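Local coordinates for protein glycosyl hydrolase, family 38 (Enterococcus faecalis, PDB 5KBP) that probably hydrolyses alpha-mannosidic linkages as a family 38 glycoside hydrolase and binds calcium, at residues Pro323-His337 / Ala833-Val845. Residues are numbered along the deposited sequence; the frame is centred on the assembly and turned at random.
Sequences PLAAMAYEVTGDYPH and AVKRQEQTNHLVV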
loop_
_atom_site.group_PDB
_atom_site.type_symbol
_atom_site.label_atom_id
_atom_site.label_comp_id
_atom_site.label_asym_id
_atom_site.label_seq_id
_atom_site.Cartn_x
_atom_site.Cartn_y
_atom_site.Cartn_z
ATOM N N PRO A 323 22.384 0.130 -14.441
ATOM C CA PRO A 323 23.521 -0.298 -15.278
ATOM C C PRO A 323 23.105 -1.125 -16.481
ATOM O O PRO A 323 23.672 -0.960 -17.570
ATOM C CB PRO A 323 24.388 -1.107 -14.301
ATOM C CG PRO A 323 24.013 -0.600 -12.952
ATOM C CD PRO A 323 22.549 -0.310 -13.043
ATOM N N LEU A 324 22.125 -2.017 -16.317
ATOM C CA LEU A 324 21.649 -2.805 -17.450
ATOM C C LEU A 324 20.956 -1.925 -18.482
ATOM O O LEU A 324 21.154 -2.101 -19.690
ATOM C CB LEU A 324 20.710 -3.909 -16.965
ATOM C CG LEU A 324 21.360 -5.096 -16.253
ATOM C CD1 LEU A 324 20.298 -6.009 -15.657
ATOM C CD2 LEU A 324 22.260 -5.866 -17.206
ATOM N N ALA A 325 20.142 -0.969 -18.026
ATOM C CA ALA A 325 19.481 -0.061 -18.956
ATOM C C ALA A 325 20.476 0.872 -19.633
ATOM O O ALA A 325 20.274 1.256 -20.791
ATOM C CB ALA A 325 18.402 0.744 -18.234
ATOM N N ALA A 326 21.550 1.249 -18.931
ATOM C CA ALA A 326 22.572 2.086 -19.548
ATOM C C ALA A 326 23.288 1.341 -20.669
ATOM O O ALA A 326 23.635 1.934 -21.696
ATOM C CB ALA A 326 23.570 2.563 -18.494
ATOM N N MET A 327 23.514 0.037 -20.489
ATOM C CA MET A 327 24.112 -0.760 -21.556
ATOM C C MET A 327 23.110 -1.030 -22.670
ATOM O O MET A 327 23.472 -1.025 -23.853
ATOM C CB MET A 327 24.649 -2.078 -20.996
ATOM C CG MET A 327 25.744 -1.927 -19.954
ATOM S SD MET A 327 26.325 -3.525 -19.355
ATOM C CE MET A 327 27.468 -3.013 -18.075
ATOM N N ALA A 328 21.843 -1.262 -22.315
ATOM C CA ALA A 328 20.822 -1.548 -23.317
ATOM C C ALA A 328 20.556 -0.359 -24.231
ATOM O O ALA A 328 19.975 -0.537 -25.307
ATOM C CB ALA A 328 19.523 -1.980 -22.636
ATOM N N TYR A 329 20.959 0.847 -23.824
ATOM C CA TYR A 329 20.825 2.006 -24.700
ATOM C C TYR A 329 21.674 1.858 -25.956
ATOM O O TYR A 329 21.335 2.420 -27.004
ATOM C CB TYR A 329 21.203 3.280 -23.940
ATOM C CG TYR A 329 21.260 4.522 -24.802
ATOM C CD1 TYR A 329 20.119 5.275 -25.041
ATOM C CD2 TYR A 329 22.455 4.943 -25.373
ATOM C CE1 TYR A 329 20.166 6.410 -25.828
ATOM C CE2 TYR A 329 22.511 6.076 -26.161
ATOM C CZ TYR A 329 21.363 6.806 -26.385
ATOM O OH TYR A 329 21.414 7.936 -27.169
ATOM N N GLU A 330 22.772 1.104 -25.875
ATOM C CA GLU A 330 23.657 0.959 -27.022
ATOM C C GLU A 330 22.967 0.260 -28.188
ATOM O O GLU A 330 23.316 0.504 -29.347
ATOM C CB GLU A 330 24.914 0.192 -26.608
ATOM C CG GLU A 330 25.683 0.820 -25.448
ATOM C CD GLU A 330 26.484 2.040 -25.864
ATOM O OE1 GLU A 330 26.639 2.259 -27.085
ATOM O OE2 GLU A 330 26.964 2.776 -24.974
ATOM N N VAL A 331 21.996 -0.608 -27.911
ATOM C CA VAL A 331 21.358 -1.395 -28.951
ATOM C C VAL A 331 19.977 -0.869 -29.309
ATOM O O VAL A 331 19.524 -1.075 -30.441
ATOM C CB VAL A 331 21.283 -2.882 -28.541
ATOM C CG1 VAL A 331 22.666 -3.410 -28.170
ATOM C CG2 VAL A 331 20.314 -3.095 -27.400
ATOM N N THR A 332 19.302 -0.184 -28.388
ATOM C CA THR A 332 17.956 0.298 -28.644
ATOM C C THR A 332 17.885 1.794 -28.898
ATOM O O THR A 332 16.930 2.251 -29.533
ATOM C CB THR A 332 17.027 -0.035 -27.470
ATOM O OG1 THR A 332 17.471 0.658 -26.295
ATOM C CG2 THR A 332 17.007 -1.532 -27.207
ATOM N N GLY A 333 18.862 2.560 -28.420
ATOM C CA GLY A 333 18.785 4.006 -28.493
ATOM C C GLY A 333 17.790 4.639 -27.547
ATOM O O GLY A 333 17.488 5.830 -27.686
ATOM N N ASP A 334 17.270 3.880 -26.585
ATOM C CA ASP A 334 16.285 4.371 -25.636
ATOM C C ASP A 334 16.759 4.115 -24.211
ATOM O O ASP A 334 17.547 3.201 -23.951
ATOM C CB ASP A 334 14.914 3.707 -25.848
ATOM C CG ASP A 334 14.422 3.819 -27.279
ATOM O OD1 ASP A 334 14.743 4.820 -27.951
ATOM O OD2 ASP A 334 13.712 2.896 -27.734
ATOM N N TYR A 335 16.270 4.942 -23.294
ATOM C CA TYR A 335 16.539 4.807 -21.868
ATOM C C TYR A 335 15.287 5.218 -21.110
ATOM O O TYR A 335 14.786 6.337 -21.297
ATOM C CB TYR A 335 17.741 5.656 -21.450
ATOM C CG TYR A 335 18.228 5.400 -20.038
ATOM C CD1 TYR A 335 17.682 6.083 -18.958
ATOM C CD2 TYR A 335 19.243 4.487 -19.788
ATOM C CE1 TYR A 335 18.129 5.861 -17.671
ATOM C CE2 TYR A 335 19.696 4.257 -18.501
ATOM C CZ TYR A 335 19.134 4.947 -17.447
ATOM O OH TYR A 335 19.578 4.727 -16.163
ATOM N N PRO A 336 14.738 4.337 -20.253
ATOM C CA PRO A 336 13.449 4.620 -19.592
ATOM C C PRO A 336 13.590 5.615 -18.446
ATOM O O PRO A 336 13.543 5.267 -17.263
ATOM C CB PRO A 336 13.014 3.231 -19.114
ATOM C CG PRO A 336 14.299 2.525 -18.843
ATOM C CD PRO A 336 15.286 3.030 -19.866
ATOM N N HIS A 337 13.766 6.891 -18.802
ATOM C CA HIS A 337 13.960 7.931 -17.794
ATOM C C HIS A 337 12.700 8.144 -16.964
ATOM O O HIS A 337 12.765 8.230 -15.732
ATOM C CB HIS A 337 14.396 9.235 -18.464
ATOM C CG HIS A 337 15.826 9.235 -18.902
ATOM N ND1 HIS A 337 16.200 9.237 -20.228
ATOM C CD2 HIS A 337 16.975 9.224 -18.186
ATOM C CE1 HIS A 337 17.519 9.229 -20.310
ATOM N NE2 HIS A 337 18.013 9.225 -19.085
ATOM N N ALA A 833 27.293 4.177 -9.101
ATOM C CA ALA A 833 26.274 4.532 -10.081
ATOM C C ALA A 833 26.792 4.349 -11.499
ATOM O O ALA A 833 27.916 4.743 -11.817
ATOM C CB ALA A 833 25.803 5.979 -9.890
ATOM N N VAL A 834 25.957 3.739 -12.339
ATOM C CA VAL A 834 26.113 3.742 -13.791
ATOM C C VAL A 834 24.715 3.923 -14.370
ATOM O O VAL A 834 23.879 3.018 -14.271
ATOM C CB VAL A 834 26.760 2.457 -14.333
ATOM C CG1 VAL A 834 26.584 2.375 -15.846
ATOM C CG2 VAL A 834 28.234 2.416 -13.980
ATOM N N LYS A 835 24.453 5.087 -14.950
ATOM C CA LYS A 835 23.140 5.390 -15.512
ATOM C C LYS A 835 23.331 6.424 -16.617
ATOM O O LYS A 835 24.452 6.649 -17.081
ATOM C CB LYS A 835 22.177 5.856 -14.405
ATOM C CG LYS A 835 22.506 7.216 -13.812
ATOM C CD LYS A 835 21.517 7.596 -12.722
ATOM C CE LYS A 835 21.678 9.048 -12.311
ATOM N NZ LYS A 835 21.312 9.973 -13.419
ATOM N N ARG A 836 22.240 7.058 -17.042
ATOM C CA ARG A 836 22.294 8.030 -18.121
ATOM C C ARG A 836 21.488 9.272 -17.762
ATOM O O ARG A 836 20.520 9.209 -17.000
ATOM C CB ARG A 836 21.786 7.423 -19.440
ATOM C CG ARG A 836 22.688 6.318 -19.969
ATOM C CD ARG A 836 22.276 5.833 -21.345
ATOM N NE ARG A 836 23.233 4.856 -21.854
ATOM C CZ ARG A 836 24.290 5.162 -22.600
ATOM N NH1 ARG A 836 24.526 6.423 -22.938
ATOM N NH2 ARG A 836 25.110 4.204 -23.014
ATOM N N GLN A 837 21.909 10.406 -18.322
ATOM C CA GLN A 837 21.273 11.685 -18.037
ATOM C C GLN A 837 19.910 11.771 -18.719
ATOM O O GLN A 837 19.670 11.143 -19.753
ATOM C CB GLN A 837 22.177 12.833 -18.492
ATOM C CG GLN A 837 21.771 14.207 -17.987
ATOM C CD GLN A 837 22.860 15.242 -18.182
ATOM O OE1 GLN A 837 23.634 15.175 -19.138
ATOM N NE2 GLN A 837 22.935 16.202 -17.268
ATOM N N GLU A 838 19.019 12.580 -18.133
ATOM C CA GLU A 838 17.604 12.539 -18.500
ATOM C C GLU A 838 17.385 12.848 -19.977
ATOM O O GLU A 838 16.741 12.074 -20.695
ATOM C CB GLU A 838 16.804 13.510 -17.630
ATOM C CG GLU A 838 16.366 12.931 -16.295
ATOM C CD GLU A 838 15.129 13.615 -15.749
ATOM O OE1 GLU A 838 14.383 12.974 -14.980
ATOM O OE2 GLU A 838 14.899 14.792 -16.097
ATOM N N GLN A 839 17.902 13.979 -20.452
ATOM C CA GLN A 839 17.648 14.407 -21.822
ATOM C C GLN A 839 18.813 14.139 -22.764
ATOM O O GLN A 839 18.592 13.730 -23.908
ATOM C CB GLN A 839 17.300 15.900 -21.852
ATOM C CG GLN A 839 16.033 16.248 -21.084
ATOM C CD GLN A 839 15.570 17.672 -21.326
ATOM O OE1 GLN A 839 14.876 17.953 -22.304
ATOM N NE2 GLN A 839 15.951 18.579 -20.434
ATOM N N THR A 840 20.049 14.352 -22.312
ATOM C CA THR A 840 21.205 14.179 -23.182
ATOM C C THR A 840 21.573 12.716 -23.399
ATOM O O THR A 840 22.296 12.412 -24.354
ATOM C CB THR A 840 22.411 14.925 -22.609
ATOM O OG1 THR A 840 22.766 14.360 -21.342
ATOM C CG2 THR A 840 22.085 16.400 -22.423
ATOM N N ASN A 841 21.102 11.814 -22.534
ATOM C CA ASN A 841 21.406 10.383 -22.599
ATOM C C ASN A 841 22.897 10.091 -22.450
ATOM O O ASN A 841 23.357 9.005 -22.817
ATOM C CB ASN A 841 20.873 9.753 -23.894
ATOM C CG ASN A 841 19.365 9.606 -23.893
ATOM O OD1 ASN A 841 18.664 10.257 -24.669
ATOM N ND2 ASN A 841 18.856 8.740 -23.026
ATOM N N HIS A 842 23.667 11.040 -21.919
ATOM C CA HIS A 842 25.078 10.794 -21.652
ATOM C C HIS A 842 25.228 9.719 -20.585
ATOM O O HIS A 842 24.464 9.672 -19.619
ATOM C CB HIS A 842 25.769 12.077 -21.187
ATOM C CG HIS A 842 25.760 13.178 -22.199
ATOM N ND1 HIS A 842 25.716 12.946 -23.556
ATOM C CD2 HIS A 842 25.792 14.524 -22.048
ATOM C CE1 HIS A 842 25.721 14.101 -24.199
ATOM N NE2 HIS A 842 25.766 15.074 -23.307
ATOM N N LEU A 843 26.220 8.850 -20.759
ATOM C CA LEU A 843 26.493 7.829 -19.756
ATOM C C LEU A 843 27.092 8.481 -18.516
ATOM O O LEU A 843 28.114 9.171 -18.601
ATOM C CB LEU A 843 27.435 6.764 -20.310
ATOM C CG LEU A 843 27.743 5.625 -19.333
ATOM C CD1 LEU A 843 26.470 4.876 -18.961
ATOM C CD2 LEU A 843 28.778 4.673 -19.907
ATOM N N VAL A 844 26.458 8.266 -17.367
ATOM C CA VAL A 844 26.888 8.845 -16.099
ATOM C C VAL A 844 27.434 7.731 -15.218
ATOM O O VAL A 844 26.756 6.722 -14.988
ATOM C CB VAL A 844 25.739 9.590 -15.397
ATOM C CG1 VAL A 844 26.183 10.080 -14.030
ATOM C CG2 VAL A 844 25.260 10.753 -16.254
ATOM N N VAL A 845 28.660 7.913 -14.733
ATOM C CA VAL A 845 29.309 6.971 -13.831
ATOM C C VAL A 845 29.825 7.745 -12.627
ATOM O O VAL A 845 30.412 8.821 -12.778
ATOM C CB VAL A 845 30.461 6.215 -14.524
ATOM C CG1 VAL A 845 31.092 5.211 -13.571
ATOM C CG2 VAL A 845 29.965 5.525 -15.785
HETATM O O HOH W 1 16.359 7.698 -23.863
#
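R836 packs its stem on Y335 and its guanidinium on Y329, and ties the end of helix 304-332 to an antiparallel beta hairpin. The hairpin is formed by strands 829-836 and 843-849 of the C-terminal beta-sandwich region; the helix lies in the alpha-mannosidase middle region. The axes of helix 323-332 and strand 833-836 come within 6.6 Å.

The tight part centres on the R836 side chain, extended from CG to NE. It grips A326 O side-on with two nitrogens: NE at 3.0 Å, on a lone pair in the carbonyl plane, and NH2. This carbonyl oxygen lies in the guanidinium plane. NH1 turns back to N841 O, a bond within the hairpin, at 2.8 Å. Y329 CD2 sits 3.3 Å above the guanidinium plane, over its centre, with ring and guanidinium 33° apart. Further back, R836 CB makes a CH-pi contact over the face of the Y335 ring, 3.9 Å from its centroid. Y335 CG stands anti to the backbone N (chi1 -170°), which places the ring against R836 CB, CG and CD. Y335 OH is buried and has no polar partner. Toward the start of the helical segment, A326 CB packs against V834 CG1 and L843 CD1. H337 is also closely packed. One face of its imidazole meets E838 CA, 3.5 Å from the ring centroid, and the opposite face meets Y335 CD1. At the ring edge, H337 NE2 gives a weak hydrogen bond to R836 O.

The outer side is looser. E330 OE2 forms a salt bridge to R836 NH2, but the hydrogen bond is weak, and the carboxylate also binds Y821 and K861. Near the exposed turn, a water accepts weakly from Y335 N and, at 2.8 Å, from N841 ND2, bridging the two segments.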